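Local coordinates for protein phosphoribosylaminoimidazole-succinocarboxamide synthase (Pyrococcus horikoshii, PDB 3U54) that catalyses the ATP-dependent joining of L-aspartate to carboxyaminoimidazole ribotide, giving SAICAR, ADP and phosphate in de novo purine biosynthesis, at residues 20-25 / 77-82; 91-96 / 114-119; 81-86 / 187-192. All coordinates share one frame; numbering follows the deposited sequence.

Contact 1 (20-25 / 77-82); sequences DDKLIM and RLIVEK. With CD (cadmium ion), chain I.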
loop_
_atom_site.group_PDB
_atom_site.type_symbol
_atom_site.label_atom_id
_atom_site.label_comp_id
_atom_site.label_asym_id
_atom_site.label_seq_id
_atom_site.Cartn_x
_atom_site.Cartn_y
_atom_site.Cartn_z
ATOM N N ASP A 20 -10.160 25.656 -27.531
ATOM C CA ASP A 20 -9.273 24.777 -26.776
ATOM C C ASP A 20 -9.876 24.165 -25.502
ATOM O O ASP A 20 -9.491 23.060 -25.121
ATOM C CB ASP A 20 -7.970 25.515 -26.453
ATOM C CG ASP A 20 -7.126 25.782 -27.697
ATOM O OD1 ASP A 20 -6.557 24.818 -28.253
ATOM O OD2 ASP A 20 -7.019 26.956 -28.115
ATOM N N ASP A 21 -10.814 24.860 -24.855
ATOM C CA ASP A 21 -11.372 24.380 -23.582
ATOM C C ASP A 21 -12.673 23.590 -23.716
ATOM O O ASP A 21 -12.984 22.773 -22.847
ATOM C CB ASP A 21 -11.615 25.524 -22.580
ATOM C CG ASP A 21 -10.838 26.780 -22.900
ATOM O OD1 ASP A 21 -9.700 26.694 -23.424
ATOM O OD2 ASP A 21 -11.372 27.873 -22.612
ATOM N N LYS A 22 -13.434 23.841 -24.781
ATOM C CA LYS A 22 -14.825 23.360 -24.871
ATOM C C LYS A 22 -15.361 23.101 -26.272
ATOM O O LYS A 22 -14.829 23.577 -27.264
ATOM C CB LYS A 22 -15.778 24.311 -24.122
ATOM C CG LYS A 22 -16.019 25.657 -24.790
ATOM C CD LYS A 22 -17.132 26.419 -24.091
ATOM C CE LYS A 22 -16.642 27.235 -22.891
ATOM N NZ LYS A 22 -15.348 27.976 -23.128
ATOM N N LEU A 23 -16.454 22.355 -26.331
ATOM C CA LEU A 23 -17.066 22.000 -27.594
ATOM C C LEU A 23 -18.550 21.708 -27.393
ATOM O O LEU A 23 -19.020 21.646 -26.263
ATOM C CB LEU A 23 -16.310 20.819 -28.237
ATOM C CG LEU A 23 -16.333 19.453 -27.543
ATOM C CD1 LEU A 23 -17.272 18.538 -28.268
ATOM C CD2 LEU A 23 -14.933 18.830 -27.478
ATOM N N ILE A 24 -19.265 21.534 -28.499
ATOM C CA ILE A 24 -20.673 21.184 -28.513
ATOM C C ILE A 24 -20.874 19.719 -28.914
ATOM O O ILE A 24 -20.298 19.251 -29.905
ATOM C CB ILE A 24 -21.471 22.130 -29.467
ATOM C CG1 ILE A 24 -21.514 23.540 -28.868
ATOM C CG2 ILE A 24 -22.894 21.612 -29.715
ATOM C CD1 ILE A 24 -21.644 24.649 -29.865
HETATM N N MSE A 25 -21.685 19.009 -28.130
HETATM C CA MSE A 25 -22.030 17.623 -28.398
HETATM C C MSE A 25 -23.462 17.633 -28.914
HETATM O O MSE A 25 -24.384 18.054 -28.209
HETATM C CB MSE A 25 -21.920 16.801 -27.111
HETATM C CG MSE A 25 -22.062 15.304 -27.293
HETATM SE SE MSE A 25 -21.475 14.267 -25.732
HETATM C CE MSE A 25 -22.544 15.043 -24.351
ATOM N N ARG A 77 -28.377 19.829 -27.869
ATOM C CA ARG A 77 -26.952 20.163 -27.872
ATOM C C ARG A 77 -26.448 20.401 -26.468
ATOM O O ARG A 77 -27.039 21.178 -25.719
ATOM C CB ARG A 77 -26.660 21.404 -28.703
ATOM C CG ARG A 77 -26.772 21.253 -30.190
ATOM C CD ARG A 77 -26.392 22.554 -30.841
ATOM N NE ARG A 77 -26.415 22.476 -32.300
ATOM C CZ ARG A 77 -25.710 23.271 -33.093
ATOM N NH1 ARG A 77 -24.922 24.198 -32.567
ATOM N NH2 ARG A 77 -25.779 23.134 -34.409
ATOM N N LEU A 78 -25.353 19.728 -26.115
ATOM C CA LEU A 78 -24.679 19.975 -24.841
ATOM C C LEU A 78 -23.353 20.711 -25.042
ATOM O O LEU A 78 -22.660 20.505 -26.027
ATOM C CB LEU A 78 -24.438 18.660 -24.096
ATOM C CG LEU A 78 -25.610 17.719 -23.822
ATOM C CD1 LEU A 78 -25.245 16.935 -22.605
ATOM C CD2 LEU A 78 -26.943 18.444 -23.595
ATOM N N ILE A 79 -23.012 21.585 -24.107
ATOM C CA ILE A 79 -21.714 22.208 -24.119
ATOM C C ILE A 79 -20.846 21.431 -23.151
ATOM O O ILE A 79 -21.183 21.279 -21.988
ATOM C CB ILE A 79 -21.765 23.707 -23.738
ATOM C CG1 ILE A 79 -22.681 24.468 -24.709
ATOM C CG2 ILE A 79 -20.338 24.292 -23.734
ATOM C CD1 ILE A 79 -23.311 25.724 -24.136
ATOM N N VAL A 80 -19.716 20.950 -23.648
ATOM C CA VAL A 80 -18.900 20.006 -22.920
ATOM C C VAL A 80 -17.441 20.431 -22.947
ATOM O O VAL A 80 -16.921 20.893 -23.958
ATOM C CB VAL A 80 -19.053 18.560 -23.473
ATOM C CG1 VAL A 80 -20.441 18.020 -23.175
ATOM C CG2 VAL A 80 -18.784 18.512 -24.967
ATOM N N GLU A 81 -16.777 20.271 -21.816
ATOM C CA GLU A 81 -15.393 20.665 -21.700
ATOM C C GLU A 81 -14.512 19.762 -22.543
ATOM O O GLU A 81 -14.825 18.590 -22.735
ATOM C CB GLU A 81 -14.983 20.688 -20.230
ATOM C CG GLU A 81 -14.446 19.409 -19.700
ATOM C CD GLU A 81 -14.188 19.512 -18.243
ATOM O OE1 GLU A 81 -14.961 18.932 -17.464
ATOM O OE2 GLU A 81 -13.242 20.212 -17.873
ATOM N N LYS A 82 -13.431 20.316 -23.075
ATOM C CA LYS A 82 -12.559 19.551 -23.945
ATOM C C LYS A 82 -11.554 18.739 -23.141
ATOM O O LYS A 82 -10.991 19.217 -22.150
ATOM C CB LYS A 82 -11.845 20.445 -24.953
ATOM C CG LYS A 82 -11.197 19.689 -26.097
ATOM C CD LYS A 82 -10.461 20.640 -27.028
ATOM C CE LYS A 82 -9.612 19.862 -28.018
ATOM N NZ LYS A 82 -9.115 20.716 -29.142
HETATM CD CD CD I . -12.465 20.141 -15.467
#

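Contact 2 (91-96 / 114-119); sequences VVRNVV and EPIVEL. With SO4 (sulfate ion), chain D.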
loop_
_atom_site.group_PDB
_atom_site.type_symbol
_atom_site.label_atom_id
_atom_site.label_comp_id
_atom_site.label_asym_id
_atom_site.label_seq_id
_atom_site.Cartn_x
_atom_site.Cartn_y
_atom_site.Cartn_z
ATOM N N VAL A 91 -17.236 -0.757 -19.193
ATOM C CA VAL A 91 -18.580 -1.284 -18.960
ATOM C C VAL A 91 -18.764 -1.807 -17.543
ATOM O O VAL A 91 -17.997 -2.630 -17.076
ATOM C CB VAL A 91 -18.993 -2.364 -20.007
ATOM C CG1 VAL A 91 -20.262 -3.062 -19.585
ATOM C CG2 VAL A 91 -19.178 -1.751 -21.422
ATOM N N VAL A 92 -19.785 -1.297 -16.865
ATOM C CA VAL A 92 -20.164 -1.749 -15.537
ATOM C C VAL A 92 -21.462 -2.548 -15.646
ATOM O O VAL A 92 -22.403 -2.138 -16.330
ATOM C CB VAL A 92 -20.424 -0.576 -14.566
ATOM C CG1 VAL A 92 -20.633 -1.097 -13.138
ATOM C CG2 VAL A 92 -19.291 0.396 -14.602
ATOM N N ARG A 93 -21.501 -3.671 -14.941
ATOM C CA ARG A 93 -22.593 -4.620 -15.039
ATOM C C ARG A 93 -23.066 -5.062 -13.673
ATOM O O ARG A 93 -22.269 -5.486 -12.835
ATOM C CB ARG A 93 -22.147 -5.826 -15.824
ATOM C CG ARG A 93 -21.450 -5.496 -17.121
ATOM C CD ARG A 93 -20.957 -6.795 -17.703
ATOM N NE ARG A 93 -20.830 -6.765 -19.150
ATOM C CZ ARG A 93 -21.800 -7.061 -19.998
ATOM N NH1 ARG A 93 -23.012 -7.381 -19.565
ATOM N NH2 ARG A 93 -21.550 -7.006 -21.294
ATOM N N ASN A 94 -24.375 -4.939 -13.472
ATOM C CA ASN A 94 -25.057 -5.379 -12.271
ATOM C C ASN A 94 -25.820 -6.689 -12.474
ATOM O O ASN A 94 -26.008 -7.461 -11.533
ATOM C CB ASN A 94 -26.040 -4.294 -11.837
ATOM C CG ASN A 94 -25.350 -2.981 -11.513
ATOM O OD1 ASN A 94 -24.535 -2.909 -10.595
ATOM N ND2 ASN A 94 -25.661 -1.947 -12.273
ATOM N N VAL A 95 -26.298 -6.892 -13.707
ATOM C CA VAL A 95 -27.160 -8.005 -14.046
ATOM C C VAL A 95 -26.603 -8.691 -15.289
ATOM O O VAL A 95 -26.182 -8.037 -16.214
ATOM C CB VAL A 95 -28.619 -7.510 -14.268
ATOM C CG1 VAL A 95 -29.435 -8.525 -14.975
ATOM C CG2 VAL A 95 -29.276 -7.139 -12.966
ATOM N N VAL A 96 -26.575 -10.011 -15.283
ATOM C CA VAL A 96 -26.084 -10.795 -16.416
ATOM C C VAL A 96 -26.946 -10.554 -17.676
ATOM O O VAL A 96 -28.143 -10.857 -17.687
ATOM C CB VAL A 96 -26.017 -12.314 -16.045
ATOM C CG1 VAL A 96 -25.584 -13.182 -17.270
ATOM C CG2 VAL A 96 -25.096 -12.549 -14.851
ATOM N N GLU A 114 -21.579 -8.680 -6.961
ATOM C CA GLU A 114 -20.851 -7.427 -6.992
ATOM C C GLU A 114 -20.874 -6.924 -8.425
ATOM O O GLU A 114 -20.991 -7.732 -9.323
ATOM C CB GLU A 114 -19.421 -7.652 -6.529
ATOM C CG GLU A 114 -19.281 -7.616 -5.021
ATOM C CD GLU A 114 -17.905 -8.038 -4.511
ATOM O OE1 GLU A 114 -17.190 -8.792 -5.211
ATOM O OE2 GLU A 114 -17.546 -7.621 -3.386
ATOM N N PRO A 115 -20.795 -5.591 -8.646
ATOM C CA PRO A 115 -20.717 -5.126 -10.042
ATOM C C PRO A 115 -19.420 -5.546 -10.679
ATOM O O PRO A 115 -18.405 -5.651 -9.998
ATOM C CB PRO A 115 -20.776 -3.596 -9.945
ATOM C CG PRO A 115 -21.203 -3.270 -8.557
ATOM C CD PRO A 115 -20.928 -4.479 -7.684
ATOM N N ILE A 116 -19.470 -5.791 -11.981
ATOM C CA ILE A 116 -18.329 -6.204 -12.775
ATOM C C ILE A 116 -17.936 -5.016 -13.626
ATOM O O ILE A 116 -18.804 -4.396 -14.246
ATOM C CB ILE A 116 -18.724 -7.366 -13.705
ATOM C CG1 ILE A 116 -19.072 -8.621 -12.900
ATOM C CG2 ILE A 116 -17.646 -7.643 -14.789
ATOM C CD1 ILE A 116 -18.001 -9.079 -11.938
ATOM N N VAL A 117 -16.642 -4.699 -13.644
ATOM C CA VAL A 117 -16.099 -3.708 -14.569
ATOM C C VAL A 117 -15.289 -4.394 -15.690
ATOM O O VAL A 117 -14.344 -5.146 -15.415
ATOM C CB VAL A 117 -15.130 -2.697 -13.866
ATOM C CG1 VAL A 117 -14.830 -1.565 -14.793
ATOM C CG2 VAL A 117 -15.698 -2.167 -12.538
ATOM N N GLU A 118 -15.648 -4.119 -16.943
ATOM C CA GLU A 118 -14.856 -4.566 -18.090
ATOM C C GLU A 118 -14.295 -3.405 -18.913
ATOM O O GLU A 118 -14.945 -2.375 -19.094
ATOM C CB GLU A 118 -15.687 -5.466 -19.005
ATOM C CG GLU A 118 -16.475 -6.537 -18.294
ATOM C CD GLU A 118 -17.498 -7.218 -19.192
ATOM O OE1 GLU A 118 -17.977 -6.593 -20.167
ATOM O OE2 GLU A 118 -17.847 -8.377 -18.898
ATOM N N LEU A 119 -13.093 -3.606 -19.443
ATOM C CA LEU A 119 -12.416 -2.575 -20.215
ATOM C C LEU A 119 -12.327 -3.016 -21.651
ATOM O O LEU A 119 -12.045 -4.169 -21.938
ATOM C CB LEU A 119 -11.010 -2.342 -19.684
ATOM C CG LEU A 119 -10.853 -1.929 -18.237
ATOM C CD1 LEU A 119 -9.377 -1.899 -17.915
ATOM C CD2 LEU A 119 -11.444 -0.590 -18.021
HETATM S S SO4 D . -22.756 -6.454 -24.707
HETATM O O1 SO4 D . -23.283 -7.400 -23.742
HETATM O O2 SO4 D . -21.580 -5.779 -24.148
HETATM O O3 SO4 D . -22.350 -7.191 -25.898
HETATM O O4 SO4 D . -23.808 -5.498 -25.072
#

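Contact 3 (81-86 / 187-192); sequences EKLDMY and VLADEI. With CD (cadmium ion), chain I.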
loop_
_atom_site.group_PDB
_atom_site.type_symbol
_atom_site.label_atom_id
_atom_site.label_comp_id
_atom_site.label_asym_id
_atom_site.label_seq_id
_atom_site.Cartn_x
_atom_site.Cartn_y
_atom_site.Cartn_z
ATOM N N GLU A 81 -16.777 20.271 -21.816
ATOM C CA GLU A 81 -15.393 20.665 -21.700
ATOM C C GLU A 81 -14.512 19.762 -22.543
ATOM O O GLU A 81 -14.825 18.590 -22.735
ATOM C CB GLU A 81 -14.983 20.688 -20.230
ATOM C CG GLU A 81 -14.446 19.409 -19.700
ATOM C CD GLU A 81 -14.188 19.512 -18.243
ATOM O OE1 GLU A 81 -14.961 18.932 -17.464
ATOM O OE2 GLU A 81 -13.242 20.212 -17.873
ATOM N N LYS A 82 -13.431 20.316 -23.075
ATOM C CA LYS A 82 -12.559 19.551 -23.945
ATOM C C LYS A 82 -11.554 18.739 -23.141
ATOM O O LYS A 82 -10.991 19.217 -22.150
ATOM C CB LYS A 82 -11.845 20.445 -24.953
ATOM C CG LYS A 82 -11.197 19.689 -26.097
ATOM C CD LYS A 82 -10.461 20.640 -27.028
ATOM C CE LYS A 82 -9.612 19.862 -28.018
ATOM N NZ LYS A 82 -9.115 20.716 -29.142
ATOM N N LEU A 83 -11.328 17.515 -23.611
ATOM C CA LEU A 83 -10.600 16.502 -22.868
ATOM C C LEU A 83 -9.561 15.824 -23.724
ATOM O O LEU A 83 -9.718 15.751 -24.963
ATOM C CB LEU A 83 -11.583 15.436 -22.379
ATOM C CG LEU A 83 -12.122 15.445 -20.952
ATOM C CD1 LEU A 83 -12.274 16.795 -20.341
ATOM C CD2 LEU A 83 -13.399 14.650 -20.878
ATOM N N ASP A 84 -8.509 15.343 -23.047
ATOM C CA ASP A 84 -7.560 14.377 -23.586
ATOM C C ASP A 84 -8.141 13.002 -23.256
ATOM O O ASP A 84 -8.048 12.535 -22.129
ATOM C CB ASP A 84 -6.199 14.570 -22.914
ATOM C CG ASP A 84 -5.227 13.450 -23.202
ATOM O OD1 ASP A 84 -5.265 12.891 -24.323
ATOM O OD2 ASP A 84 -4.407 13.130 -22.302
HETATM N N MSE A 85 -8.754 12.380 -24.256
HETATM C CA MSE A 85 -9.610 11.213 -24.069
HETATM C C MSE A 85 -8.835 9.909 -23.970
HETATM O O MSE A 85 -7.907 9.660 -24.768
HETATM C CB MSE A 85 -10.601 11.090 -25.234
HETATM C CG MSE A 85 -11.620 12.217 -25.344
HETATM SE SE MSE A 85 -12.916 12.098 -23.916
HETATM C CE MSE A 85 -13.878 10.559 -24.610
ATOM N N TYR A 86 -9.250 9.067 -23.016
ATOM C CA TYR A 86 -8.770 7.688 -22.937
ATOM C C TYR A 86 -9.417 6.838 -24.023
ATOM O O TYR A 86 -10.632 6.925 -24.249
ATOM C CB TYR A 86 -9.073 7.066 -21.571
ATOM C CG TYR A 86 -8.289 7.663 -20.426
ATOM C CD1 TYR A 86 -6.935 7.364 -20.250
ATOM C CD2 TYR A 86 -8.908 8.517 -19.516
ATOM C CE1 TYR A 86 -6.218 7.900 -19.195
ATOM C CE2 TYR A 86 -8.201 9.066 -18.464
ATOM C CZ TYR A 86 -6.854 8.752 -18.304
ATOM O OH TYR A 86 -6.169 9.311 -17.248
ATOM N N VAL A 187 -11.918 12.676 -15.966
ATOM C CA VAL A 187 -13.237 13.282 -16.136
ATOM C C VAL A 187 -14.162 12.395 -16.964
ATOM O O VAL A 187 -13.825 11.976 -18.067
ATOM C CB VAL A 187 -13.116 14.697 -16.795
ATOM C CG1 VAL A 187 -14.474 15.372 -16.945
ATOM C CG2 VAL A 187 -12.208 15.584 -15.982
ATOM N N LEU A 188 -15.347 12.123 -16.422
ATOM C CA LEU A 188 -16.368 11.353 -17.126
ATOM C C LEU A 188 -16.932 12.126 -18.329
ATOM O O LEU A 188 -17.235 13.313 -18.237
ATOM C CB LEU A 188 -17.483 10.983 -16.152
ATOM C CG LEU A 188 -18.658 10.176 -16.677
ATOM C CD1 LEU A 188 -18.222 8.757 -16.937
ATOM C CD2 LEU A 188 -19.797 10.218 -15.677
ATOM N N ALA A 189 -17.084 11.433 -19.447
ATOM C CA ALA A 189 -17.312 12.083 -20.712
ATOM C C ALA A 189 -18.469 11.443 -21.517
ATOM O O ALA A 189 -19.386 10.852 -20.951
ATOM C CB ALA A 189 -16.005 12.079 -21.508
ATOM N N ASP A 190 -18.417 11.574 -22.835
ATOM C CA ASP A 190 -19.428 10.998 -23.745
ATOM C C ASP A 190 -20.872 11.233 -23.265
ATOM O O ASP A 190 -21.237 12.363 -22.967
ATOM C CB ASP A 190 -19.117 9.523 -24.034
ATOM C CG ASP A 190 -19.872 8.985 -25.230
ATOM O OD1 ASP A 190 -20.903 8.323 -25.003
ATOM O OD2 ASP A 190 -19.455 9.202 -26.389
ATOM N N GLU A 191 -21.694 10.184 -23.197
ATOM C CA GLU A 191 -23.107 10.381 -22.869
ATOM C C GLU A 191 -23.557 9.324 -21.890
ATOM O O GLU A 191 -22.860 8.352 -21.661
ATOM C CB GLU A 191 -24.006 10.300 -24.123
ATOM C CG GLU A 191 -23.961 8.944 -24.777
ATOM C CD GLU A 191 -24.898 8.796 -25.943
ATOM O OE1 GLU A 191 -26.102 9.098 -25.800
ATOM O OE2 GLU A 191 -24.417 8.339 -27.006
ATOM N N ILE A 192 -24.734 9.546 -21.316
ATOM C CA ILE A 192 -25.374 8.594 -20.436
ATOM C C ILE A 192 -26.856 8.661 -20.833
ATOM O O ILE A 192 -27.573 9.611 -20.505
ATOM C CB ILE A 192 -25.162 8.925 -18.931
ATOM C CG1 ILE A 192 -23.691 9.162 -18.599
ATOM C CG2 ILE A 192 -25.717 7.815 -18.052
ATOM C CD1 ILE A 192 -23.446 9.764 -17.181
HETATM CD CD CD I . -12.465 20.141 -15.467
#

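Contact 1 (20-25 / 77-82)
Leu23 and Val80 form a hydrogen-bonded pair between antiparallel strands and are joined by two backbone bonds: Val80 N gives to Leu23 O at 2.8 Å, and Leu23 N returns a bond to Val80 O. Met25 and Leu78 form the next hydrogen-bonded pair, with Met25 N 2.8 Å from Leu78 O. Between them Ile24 faces Ile79 without such bonds, but Ile24 CA-H approaches Leu78 O. On the face of Leu23, Met25, Leu78 and Val80, Leu23 holds CG between its backbone N and carbonyl carbon (chi1 66°), which lays CD1 on Val80 CG2 at 3.6 Å while CD2 leans over Lys82 CG. Cut back to an alanine, Leu23 would lose both methyls, which is likely to open a gap beside Val80 CG2 and take away the apolar neighbour of Lys82 CG. Met25, a selenomethionine, runs out beside Leu78. A bend at its last torsion (chi3 55°) brings Met25 CE within 3.7 Å of Leu78 CD1. The same methyl also rests on Val80 CG1. On the other face, Ile24 CG2 crosses the aliphatic part of Arg77, 3.8 Å from Arg77 CD, and Lys22 lies alongside Ile79. Where strand 77-81 ends, beside the start of strand 22-27, the Lys82 methylenes pass beside Asp20 O, and Glu81 turns off to bind a cadmium ion through OE2 at 2.5 Å. The two strands are the inner pair of a four-stranded antiparallel sheet, ordered 13-17, 22-27, 77-81, 69-72, in the N-terminal part of the SAICAR synthetase fold. Leu23 and Met25 touch Met15 of strand 13-17, Ile79 rests on Ile70 of strand 69-72, and Leu78 packs against Ala50 and Val54 of helix 45-62.

Contact 2 (91-96 / 114-119)
Arg93 presents the edge of its guanidinium to two anions: Glu118 OE1 and O1 of a sulfate ion, probably from the crystallisation liquor, both lie near its plane. NE gives a salt-bridge hydrogen bond to Glu118 OE1 at 3.0 Å, and NH2 reaches sulfate O1 at 3.0 Å. The carboxylate is turned 58° from the guanidinium, and NE meets OE1 from above the carboxylate plane. This pair sits on neighbouring antiparallel strands, 84-93 and 111-121, of the large central sheet of the SAICAR synthetase fold. Ser99 N and Arg198 NH2 also bind the sulfate, an anion pocket consistent with the phosphate site for the ribotide substrate in this family. Tyr120 OH bonds to Glu118 OE1 as well, so two partners grip this buried oxygen and help fix the carboxylate that positions Arg93. Backbone bonds join Val91 with Glu118 and Arg93 with Ile116 in both directions. On the opposite face Val92 and Pro115 lie side by side next to helix 143-165. Tyr134 of a second subunit packs on Ile116 and Val117. Where the chain turns a corner at Asn94, ND2 bonds to Leu171 O, and Asn94 OD1, which accepts a bond from Asn157 ND2, lies 3.9 Å from Pro115 CB.

Contact 3 (81-86 / 187-192)
Leu83 reaches across to Val187 and Ala189 from the connection that leads into strand 84-93. This is packing across a three-strand portion of the central antiparallel sheet: strand 169-180 lies in the middle and pairs with 84-93 on one side and with 186-188 on the other. The two segments therefore share no hydrogen bond, and even their nearest CA atoms, those of Leu83 and Val187, are 7.9 Å apart. The gap is spanned by side chains of 81-86, which meet side chains and one carbonyl oxygen of 187-192. Leu83 CB leaves the backbone toward 187-192. From CB, CG is swung well off a staggered position (chi1 -99°), and CD2 is the branch that faces the partner segment. It does all the close touching for this residue: Leu83 CD2 lies 3.7 Å from Ala189 CB. Leu83 CD2 also touches Val187, 3.9 Å from Val187 O. Val187 has a second neighbour, since its CG1 stands 3.6 Å from Glu81 OE1, the carboxylate oxygen that is not bonded to the cadmium ion; the two side chains come from opposite directions, and a methyl here faces a polar atom. The residues after Ala189 turn to charge pairing: Asp190 bridges Lys13 and Lys175, and Glu191 also binds Lys13. His68 touches both Glu81 and Ala189, so the loop before strand 69-72 borders this contact. Met85, a selenomethionine, closes the other end. Its chain is bent at both chi2 and chi3 (-71° and -73°), which curls it back over the alanine methyl and leaves Met85 SE 3.9 Å from Ala189 CB.

Overall arrangement
From the N terminus, contact 1 comes first: after strands 30-33 and 38-41, helix 45-62 and strand 69-72, strand 77-81 returns beside strand 22-27 within the small N-terminal sheet. Glu81 and Lys82, shared with contact 3, are where the chain passes from that sheet into strand 84-93 of the central one. Contact 3 opens here and closes some hundred residues later at 187-192; contact 2, 91-96 with 114-119, is nested inside that loop and pairs strands within the central sheet. Contact 2 lies across the chain's centre from contact 1, with nearest atoms about 17 Å apart. The Glu81-Lys82 passage and the touch of Met25 CE on Asp190 O link the two sheets.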